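Local atomic coordinates of putative L-alanine-DL-glutamate epimerase (Burkholderia xenovorans, PDB entry 3GO2), a protein that probably acts as a racemase or epimerase of the mandelate racemase/muconate lactonizing enzyme family and binds magnesium ions. Residues Phe69-Ala72 and Tyr73-Arg77; Ile131-Pro134 and Lys135-Pro139; Ala224-Glu227 and Gly228-Lys231; Ala330-Ala333 and Ala334-Asn338. One frame throughout, in Å; residues are numbered along the deposited sequence.

Contact 1: Phe69-Ala72 and Tyr73-Arg77; sequences FAEA and YCLTR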
loop_
_atom_site.group_PDB
_atom_site.type_symbol
_atom_site.label_atom_id
_atom_site.label_comp_id
_atom_site.label_asym_id
_atom_site.label_seq_id
_atom_site.Cartn_x
_atom_site.Cartn_y
_atom_site.Cartn_z
ATOM N N PHE A 69 3.654 24.744 26.928
ATOM C CA PHE A 69 3.847 23.466 26.269
ATOM C C PHE A 69 4.653 23.644 24.983
ATOM O O PHE A 69 5.606 22.897 24.712
ATOM C CB PHE A 69 2.511 22.774 25.970
ATOM C CG PHE A 69 2.703 21.458 25.288
ATOM C CD1 PHE A 69 2.993 20.316 26.021
ATOM C CD2 PHE A 69 2.646 21.373 23.920
ATOM C CE1 PHE A 69 3.219 19.112 25.366
ATOM C CE2 PHE A 69 2.911 20.185 23.273
ATOM C CZ PHE A 69 3.177 19.054 24.001
ATOM N N ALA A 70 4.268 24.637 24.172
ATOM C CA ALA A 70 4.908 24.866 22.896
ATOM C C ALA A 70 6.372 25.209 23.102
ATOM O O ALA A 70 7.229 24.663 22.432
ATOM C CB ALA A 70 4.196 25.997 22.098
ATOM N N GLU A 71 6.666 26.031 24.104
ATOM C CA GLU A 71 8.059 26.422 24.364
ATOM C C GLU A 71 8.872 25.239 24.878
ATOM O O GLU A 71 10.021 25.015 24.468
ATOM C CB GLU A 71 8.096 27.556 25.378
ATOM C CG GLU A 71 9.523 28.054 25.653
ATOM C CD GLU A 71 9.576 29.208 26.649
ATOM O OE1 GLU A 71 8.768 29.256 27.577
ATOM O OE2 GLU A 71 10.465 30.053 26.508
ATOM N N ALA A 72 8.280 24.485 25.794
ATOM C CA ALA A 72 8.933 23.318 26.365
ATOM C C ALA A 72 9.252 22.264 25.310
ATOM O O ALA A 72 10.308 21.673 25.353
ATOM C CB ALA A 72 8.097 22.713 27.505
ATOM N N TYR A 73 8.327 22.048 24.388
ATOM C CA TYR A 73 8.532 21.098 23.307
ATOM C C TYR A 73 9.714 21.551 22.458
ATOM O O TYR A 73 10.576 20.733 22.111
ATOM C CB TYR A 73 7.263 21.013 22.475
ATOM C CG TYR A 73 7.384 20.001 21.349
ATOM C CD1 TYR A 73 7.659 18.670 21.612
ATOM C CD2 TYR A 73 7.227 20.386 20.034
ATOM C CE1 TYR A 73 7.765 17.727 20.568
ATOM C CE2 TYR A 73 7.356 19.456 18.991
ATOM C CZ TYR A 73 7.613 18.143 19.269
ATOM O OH TYR A 73 7.702 17.248 18.234
ATOM N N CYS A 74 9.782 22.855 22.166
ATOM C CA CYS A 74 10.909 23.416 21.427
ATOM C C CYS A 74 12.228 23.151 22.158
ATOM O O CYS A 74 13.198 22.681 21.551
ATOM C CB CYS A 74 10.747 24.916 21.206
ATOM S SG CYS A 74 9.478 25.407 20.024
ATOM N N LEU A 75 12.254 23.444 23.461
ATOM C CA LEU A 75 13.482 23.384 24.236
ATOM C C LEU A 75 14.008 21.973 24.401
ATOM O O LEU A 75 15.212 21.790 24.599
ATOM C CB LEU A 75 13.270 23.991 25.623
ATOM C CG LEU A 75 12.946 25.474 25.652
ATOM C CD1 LEU A 75 12.645 25.907 27.115
ATOM C CD2 LEU A 75 14.074 26.302 25.005
ATOM N N THR A 76 13.123 20.983 24.338
ATOM C CA THR A 76 13.509 19.601 24.543
ATOM C C THR A 76 13.255 18.733 23.316
ATOM O O THR A 76 13.309 17.508 23.423
ATOM C CB THR A 76 12.769 18.995 25.745
ATOM O OG1 THR A 76 11.352 19.081 25.542
ATOM C CG2 THR A 76 13.174 19.729 27.029
ATOM N N ARG A 77 13.016 19.359 22.162
ATOM C CA ARG A 77 12.629 18.643 20.935
ATOM C C ARG A 77 13.493 17.406 20.643
ATOM O O ARG A 77 12.954 16.345 20.327
ATOM C CB ARG A 77 12.597 19.588 19.725
ATOM C CG ARG A 77 11.363 19.553 18.889
ATOM C CD ARG A 77 11.483 20.537 17.692
ATOM N NE ARG A 77 10.180 20.671 17.040
ATOM C CZ ARG A 77 9.388 21.718 17.082
ATOM N NH1 ARG A 77 9.748 22.877 17.674
ATOM N NH2 ARG A 77 8.214 21.623 16.465
#
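Residues Phe69-Ala72 and Tyr73-Arg77 are joined by successive i to i+4 backbone bonds of one alpha-helix, 65-76, in the N-terminal domain of this enolase-type fold. Phe69 O accepts from Tyr73 N at 2.9 Å, Ala70 O from Cys74 N at 3.1 Å and Glu71 O from Leu75 N at 2.9 Å. These three bonds are fairly straight. The next one, from Thr76 N to Ala72 O, is more bent, with 136° at the hydrogen.

Glu71 and Leu75 are one turn apart, run side by side and point the same way. Their contact is light: Glu71 CG lies 4.1 Å from Leu75 CD1. The Glu71 chain is extended, and its carboxylate forms a salt bridge with Arg67, one turn back. Both side chains also touch Arg56 of helix 46-57.

One face of the Tyr73 ring lies near Arg77 CG. The ring also packs on Tyr249 of a second subunit, and Leu75 on Phe181 of that same subunit. Ala72 and Thr76 face helix 82-103 of their own chain, where both touch Ile88.

Thr76 holds its hydroxyl between its backbone N and carbonyl carbon (chi1 58°). This turns OG1 back to the preceding turn, where it donates to Ala72 O at 2.8 Å. The amide and the hydroxyl of Thr76 reach Ala72 O from opposite faces of the carbonyl plane.

Contact 2: Ile131-Pro134 and Lys135-Pro139; sequences INHP and KFFGP
His133 meets Phe137 through both its backbone and its side chain. His133 CB lies 3.7 Å from Phe137 CD2. His133 is also the first residue after helix 128-132 to leave helical backbone angles. Its carbonyl oxygen takes two amides. Phe137 N donates at 3.0 Å, in the carbonyl plane. Phe136 N donates at 2.9 Å from above that plane, 45° out of it. The two bonds fix the path of the chain just beyond the helix.

Pro134 and Lys135 occupy the two middle positions of the resulting beta turn. Both have helical phi and psi, as in a type I turn. This turn lies in the loop between helices 128-132 and 144-156. The side chain of His133 is about 6 Å from that of Arg178 and about 7 Å from that of His125, which bind 2-oxoglutarate in a structure of this protein. The His133 ring stacks on Trp17, and Phe137 stacks on Trp129.

Pro134 CA makes a CH...O contact with Phe137 O at 3.4 Å. That buried oxygen has no conventional partner in the model.

With chi1 at 165°, the Lys135 chain leaves on the side away from its own N. This lays CG over the centre of one face of the neighbouring Phe136 ring, 3.6 Å above it.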
loop_
_atom_site.group_PDB
_atom_site.type_symbol
_atom_site.label_atom_id
_atom_site.label_comp_id
_atom_site.label_asym_id
_atom_site.label_seq_id
_atom_site.Cartn_x
_atom_site.Cartn_y
_atom_site.Cartn_z
ATOM N N ILE A 131 -1.504 -9.718 45.923
ATOM C CA ILE A 131 -0.507 -10.760 45.743
ATOM C C ILE A 131 0.908 -10.198 45.841
ATOM O O ILE A 131 1.784 -10.777 46.511
ATOM C CB ILE A 131 -0.654 -11.454 44.369
ATOM C CG1 ILE A 131 -1.999 -12.186 44.251
ATOM C CG2 ILE A 131 0.537 -12.391 44.096
ATOM C CD1 ILE A 131 -2.298 -12.633 42.835
ATOM N N ASN A 132 1.144 -9.072 45.157
ATOM C CA ASN A 132 2.488 -8.514 45.018
ATOM C C ASN A 132 2.929 -7.626 46.179
ATOM O O ASN A 132 4.131 -7.590 46.501
ATOM C CB ASN A 132 2.607 -7.707 43.715
ATOM C CG ASN A 132 2.555 -8.565 42.471
ATOM O OD1 ASN A 132 2.602 -9.793 42.522
ATOM N ND2 ASN A 132 2.505 -7.907 41.324
ATOM N N HIS A 133 1.978 -6.922 46.803
ATOM C CA HIS A 133 2.297 -5.973 47.873
ATOM C C HIS A 133 1.425 -6.175 49.118
ATOM O O HIS A 133 0.793 -5.237 49.606
ATOM C CB HIS A 133 2.197 -4.544 47.313
ATOM C CG HIS A 133 2.985 -4.343 46.062
ATOM N ND1 HIS A 133 4.364 -4.373 46.043
ATOM C CD2 HIS A 133 2.598 -4.117 44.785
ATOM C CE1 HIS A 133 4.790 -4.192 44.807
ATOM N NE2 HIS A 133 3.741 -4.032 44.023
ATOM N N PRO A 134 1.386 -7.421 49.646
ATOM C CA PRO A 134 0.544 -7.777 50.785
ATOM C C PRO A 134 0.859 -7.022 52.091
ATOM O O PRO A 134 -0.007 -6.941 52.966
ATOM C CB PRO A 134 0.822 -9.283 50.967
ATOM C CG PRO A 134 2.167 -9.495 50.386
ATOM C CD PRO A 134 2.223 -8.558 49.215
ATOM N N LYS A 135 2.079 -6.487 52.207
ATOM C CA LYS A 135 2.453 -5.642 53.349
ATOM C C LYS A 135 1.602 -4.375 53.389
ATOM O O LYS A 135 1.398 -3.784 54.451
ATOM C CB LYS A 135 3.945 -5.291 53.276
ATOM C CG LYS A 135 4.417 -4.137 54.169
ATOM C CD LYS A 135 5.639 -4.476 55.019
ATOM C CE LYS A 135 5.218 -4.956 56.416
ATOM N NZ LYS A 135 6.158 -5.982 57.000
ATOM N N PHE A 136 1.106 -3.961 52.225
ATOM C CA PHE A 136 0.388 -2.688 52.122
ATOM C C PHE A 136 -1.084 -2.816 51.791
ATOM O O PHE A 136 -1.905 -1.991 52.228
ATOM C CB PHE A 136 1.109 -1.817 51.105
ATOM C CG PHE A 136 2.515 -1.554 51.479
ATOM C CD1 PHE A 136 2.808 -0.742 52.578
ATOM C CD2 PHE A 136 3.551 -2.135 50.791
ATOM C CE1 PHE A 136 4.111 -0.512 52.951
ATOM C CE2 PHE A 136 4.874 -1.890 51.166
ATOM C CZ PHE A 136 5.139 -1.076 52.257
ATOM N N PHE A 137 -1.417 -3.844 51.013
ATOM C CA PHE A 137 -2.781 -4.088 50.585
ATOM C C PHE A 137 -3.176 -5.488 50.983
ATOM O O PHE A 137 -2.628 -6.471 50.476
ATOM C CB PHE A 137 -2.885 -3.975 49.063
ATOM C CG PHE A 137 -2.221 -2.753 48.500
ATOM C CD1 PHE A 137 -2.768 -1.489 48.713
ATOM C CD2 PHE A 137 -1.064 -2.857 47.785
ATOM C CE1 PHE A 137 -2.181 -0.367 48.205
ATOM C CE2 PHE A 137 -0.459 -1.714 47.255
ATOM C CZ PHE A 137 -1.034 -0.471 47.476
ATOM N N GLY A 138 -4.142 -5.567 51.880
ATOM C CA GLY A 138 -4.630 -6.832 52.345
ATOM C C GLY A 138 -6.104 -6.958 52.069
ATOM O O GLY A 138 -6.740 -5.991 51.643
ATOM N N PRO A 139 -6.668 -8.152 52.327
ATOM C CA PRO A 139 -5.922 -9.293 52.853
ATOM C C PRO A 139 -5.002 -9.889 51.799
ATOM O O PRO A 139 -5.373 -9.890 50.617
ATOM C CB PRO A 139 -7.019 -10.299 53.201
ATOM C CG PRO A 139 -8.132 -9.952 52.316
ATOM C CD PRO A 139 -8.086 -8.476 52.129
#

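Contact 3: Ala224-Glu227 and Gly228-Lys231; sequences AKPE and GYLK
The methyl of Ala224 sits over one face of the Tyr229 ring at the start of helix 226-235. Its CB is above the ring centre, 3.7 Å from the centroid and 13° off the normal, a clear CH-pi contact. The same methyl also approaches Gly228 C, at 4.1 Å, where glycine has no side chain. Tyr229 places CG beside its backbone N and anti to its carbonyl carbon (chi1 -62°), which turns the ring back along the chain to reach Ala224. There its hydroxyl oxygen accepts from Ala224 N at 3.2 Å, with a nearly straight bond. This is the tight part of the contact.

Lys225 is the N-cap residue. Its carbonyl oxygen accepts Tyr229 N at 2.9 Å, and Gly228 N only weakly. Leu230 N to Pro226 O continues the helical pattern. The helix belongs to the beta-alpha-beta unit of strand 215-219 and strand 243-245 in the barrel domain. Tyr229 and Pro226 both pack on Val257 of the next helix, 251-259.

The looser side is polar. Glu227 and Lys231 are one turn apart, but Glu227 OE2 and Lys231 NZ remain 5.3 Å from each other. A water spans the gap. It donates to Glu227 OE2 at 2.8 Å and accepts from Lys231 NZ at 3.0 Å. Glu227 OE2 also forms a salt bridge with Arg340 of a fourth subunit, and Lys225 NZ a hydrogen bond with Asn314 of that subunit.

The carboxylate of Glu227 therefore probably stays ionised, with Arg340 as its direct counter-charge and Lys231 acting through water.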
loop_
_atom_site.group_PDB
_atom_site.type_symbol
_atom_site.label_atom_id
_atom_site.label_comp_id
_atom_site.label_asym_id
_atom_site.label_seq_id
_atom_site.Cartn_x
_atom_site.Cartn_y
_atom_site.Cartn_z
ATOM N N ALA A 224 5.358 -10.439 26.419
ATOM C CA ALA A 224 5.646 -11.388 25.337
ATOM C C ALA A 224 6.048 -10.690 24.044
ATOM O O ALA A 224 6.144 -9.444 23.988
ATOM C CB ALA A 224 4.432 -12.285 25.104
ATOM N N LYS A 225 6.313 -11.511 23.027
ATOM C CA LYS A 225 6.401 -11.061 21.654
ATOM C C LYS A 225 5.095 -11.440 20.939
ATOM O O LYS A 225 4.341 -12.297 21.408
ATOM C CB LYS A 225 7.584 -11.707 20.961
ATOM C CG LYS A 225 8.907 -11.599 21.739
ATOM C CD LYS A 225 9.345 -10.172 22.017
ATOM C CE LYS A 225 10.689 -10.104 22.762
ATOM N NZ LYS A 225 11.886 -10.448 21.899
ATOM N N PRO A 226 4.829 -10.855 19.779
ATOM C CA PRO A 226 3.636 -11.267 19.028
ATOM C C PRO A 226 3.352 -12.789 18.973
ATOM O O PRO A 226 2.228 -13.226 19.189
ATOM C CB PRO A 226 3.910 -10.685 17.643
ATOM C CG PRO A 226 4.628 -9.412 17.960
ATOM C CD PRO A 226 5.508 -9.716 19.135
ATOM N N GLU A 227 4.385 -13.593 18.735
ATOM C CA GLU A 227 4.251 -15.043 18.772
ATOM C C GLU A 227 3.570 -15.515 20.053
ATOM O O GLU A 227 2.684 -16.367 20.018
ATOM C CB GLU A 227 5.633 -15.688 18.710
ATOM C CG GLU A 227 5.606 -17.212 18.861
ATOM C CD GLU A 227 6.973 -17.835 19.085
ATOM O OE1 GLU A 227 7.978 -17.104 19.287
ATOM O OE2 GLU A 227 7.024 -19.091 19.087
ATOM N N GLY A 228 4.053 -15.006 21.176
ATOM C CA GLY A 228 3.560 -15.443 22.500
ATOM C C GLY A 228 2.191 -14.873 22.810
ATOM O O GLY A 228 1.361 -15.562 23.392
ATOM N N TYR A 229 1.936 -13.619 22.445
ATOM C CA TYR A 229 0.580 -13.055 22.598
ATOM C C TYR A 229 -0.437 -13.916 21.844
ATOM O O TYR A 229 -1.504 -14.217 22.364
ATOM C CB TYR A 229 0.531 -11.580 22.147
ATOM C CG TYR A 229 1.416 -10.647 22.941
ATOM C CD1 TYR A 229 1.222 -10.469 24.295
ATOM C CD2 TYR A 229 2.408 -9.872 22.325
ATOM C CE1 TYR A 229 2.009 -9.608 25.031
ATOM C CE2 TYR A 229 3.191 -8.996 23.051
ATOM C CZ TYR A 229 2.994 -8.874 24.412
ATOM O OH TYR A 229 3.746 -8.001 25.158
ATOM N N LEU A 230 -0.106 -14.350 20.630
ATOM C CA LEU A 230 -1.010 -15.219 19.863
ATOM C C LEU A 230 -1.246 -16.533 20.603
ATOM O O LEU A 230 -2.380 -17.013 20.681
ATOM C CB LEU A 230 -0.455 -15.482 18.472
ATOM C CG LEU A 230 -0.418 -14.294 17.484
ATOM C CD1 LEU A 230 0.656 -14.471 16.349
ATOM C CD2 LEU A 230 -1.807 -14.052 16.893
ATOM N N LYS A 231 -0.191 -17.082 21.193
ATOM C CA LYS A 231 -0.326 -18.334 21.937
ATOM C C LYS A 231 -1.302 -18.139 23.117
ATOM O O LYS A 231 -2.148 -19.008 23.407
ATOM C CB LYS A 231 1.025 -18.830 22.423
ATOM C CG LYS A 231 1.864 -19.384 21.274
ATOM C CD LYS A 231 3.314 -19.570 21.632
ATOM C CE LYS A 231 3.539 -20.639 22.663
ATOM N NZ LYS A 231 3.681 -21.986 22.095
HETATM O O HOH W 1 5.824 -21.449 20.001
#

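Contact 4: Ala330-Ala333 and Ala334-Asn338; sequences ANFA and AAVPN
Ala330 O accepts Ala334 N at 2.9 Å, an i to i+4 bond in the last part of helix 323-335. This helix follows strand 314-317 in the enolase-type barrel domain. Over the last turn the pattern changes. Phe332 O takes Ala335 N at 3.2 Å, an i to i+3 bond whose donor stands well above the carbonyl plane. The same oxygen takes Val336 N only weakly, with 134° at the hydrogen.

The carbonyls that follow turn to other partners. Arg116 NH1 donates to Val336 O and weakly to Ala333 O, and its NH2 donates to Pro337 O. Ala334 has a backbone bond to Leu115.

Both polar atoms of the Asn331 amide have partners, and so does Asn338 ND2. Asn331 ND2 donates to Met327 O, one turn back in the helix, and Asn331 OD1 accepts from Tyr108 N. Asn338 ND2 bonds to both Ile313 O and Ala305 O.

The apolar part joins Phe332 and Val336, which both pack on Met302 of helix 298-310. Phe332 has CG opposite its backbone N (chi1 171°), which swings the ring forward along the chain. Val336 CG2 lies over one face, offset toward the rim, and its nearest ring atom is CE1 at 3.6 Å.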
loop_
_atom_site.group_PDB
_atom_site.type_symbol
_atom_site.label_atom_id
_atom_site.label_comp_id
_atom_site.label_asym_id
_atom_site.label_seq_id
_atom_site.Cartn_x
_atom_site.Cartn_y
_atom_site.Cartn_z
ATOM N N ALA A 330 -10.408 11.785 36.524
ATOM C CA ALA A 330 -11.862 11.987 36.590
ATOM C C ALA A 330 -12.303 13.184 35.762
ATOM O O ALA A 330 -13.361 13.155 35.120
ATOM C CB ALA A 330 -12.323 12.162 38.024
ATOM N N ASN A 331 -11.511 14.253 35.771
ATOM C CA ASN A 331 -11.868 15.422 35.007
ATOM C C ASN A 331 -11.744 15.209 33.489
ATOM O O ASN A 331 -12.581 15.668 32.722
ATOM C CB ASN A 331 -11.068 16.648 35.470
ATOM C CG ASN A 331 -11.607 17.223 36.767
ATOM O OD1 ASN A 331 -12.463 18.108 36.742
ATOM N ND2 ASN A 331 -11.131 16.719 37.909
ATOM N N PHE A 332 -10.683 14.514 33.073
ATOM C CA PHE A 332 -10.538 14.070 31.690
ATOM C C PHE A 332 -11.720 13.198 31.280
ATOM O O PHE A 332 -12.341 13.412 30.224
ATOM C CB PHE A 332 -9.241 13.283 31.580
ATOM C CG PHE A 332 -9.046 12.576 30.272
ATOM C CD1 PHE A 332 -8.586 13.249 29.147
ATOM C CD2 PHE A 332 -9.273 11.217 30.177
ATOM C CE1 PHE A 332 -8.378 12.545 27.930
ATOM C CE2 PHE A 332 -9.068 10.535 28.982
ATOM C CZ PHE A 332 -8.604 11.199 27.875
ATOM N N ALA A 333 -12.024 12.212 32.113
ATOM C CA ALA A 333 -13.116 11.273 31.840
ATOM C C ALA A 333 -14.487 11.960 31.751
ATOM O O ALA A 333 -15.362 11.532 30.995
ATOM C CB ALA A 333 -13.157 10.194 32.925
ATOM N N ALA A 334 -14.680 13.020 32.523
ATOM C CA ALA A 334 -15.917 13.768 32.472
ATOM C C ALA A 334 -16.217 14.437 31.132
ATOM O O ALA A 334 -17.387 14.583 30.744
ATOM C CB ALA A 334 -15.929 14.803 33.598
ATOM N N ALA A 335 -15.163 14.853 30.415
ATOM C CA ALA A 335 -15.274 15.687 29.245
ATOM C C ALA A 335 -15.151 14.928 27.907
ATOM O O ALA A 335 -15.537 15.444 26.844
ATOM C CB ALA A 335 -14.199 16.795 29.319
ATOM N N VAL A 336 -14.584 13.724 27.947
ATOM C CA VAL A 336 -14.329 12.967 26.708
ATOM C C VAL A 336 -15.554 12.156 26.274
ATOM O O VAL A 336 -15.993 11.293 27.025
ATOM C CB VAL A 336 -13.132 12.035 26.886
ATOM C CG1 VAL A 336 -13.025 11.095 25.710
ATOM C CG2 VAL A 336 -11.847 12.888 27.043
ATOM N N PRO A 337 -16.126 12.414 25.065
ATOM C CA PRO A 337 -17.292 11.609 24.690
ATOM C C PRO A 337 -16.951 10.143 24.499
ATOM O O PRO A 337 -17.694 9.269 24.968
ATOM C CB PRO A 337 -17.735 12.201 23.340
ATOM C CG PRO A 337 -16.531 12.888 22.817
ATOM C CD PRO A 337 -15.815 13.417 24.036
ATOM N N ASN A 338 -15.841 9.877 23.831
ATOM C CA ASN A 338 -15.465 8.523 23.429
ATOM C C ASN A 338 -14.698 7.793 24.548
ATOM O O ASN A 338 -13.554 7.403 24.381
ATOM C CB ASN A 338 -14.686 8.540 22.093
ATOM C CG ASN A 338 -13.462 9.479 22.108
ATOM O OD1 ASN A 338 -13.558 10.622 22.562
ATOM N ND2 ASN A 338 -12.335 9.007 21.576
#

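From the N terminus the four contacts come strictly in series. Each spans one turn or helix end, so none closes a long loop, and none nests in or crosses another. Contact 1 lies in the N-terminal domain, on a helix that faces a second subunit. Contact 2 follows at the end of helix 128-132, on the opposite side of the chain's centre and about 41 Å away between centres. Contact 3 starts a barrel helix, and contact 4 finishes a later one. Within one chain these two are about 23 Å apart at their nearest atoms. The assembly brings them together: Asn338 of contact 4 packs on Lys225 of a neighbouring subunit.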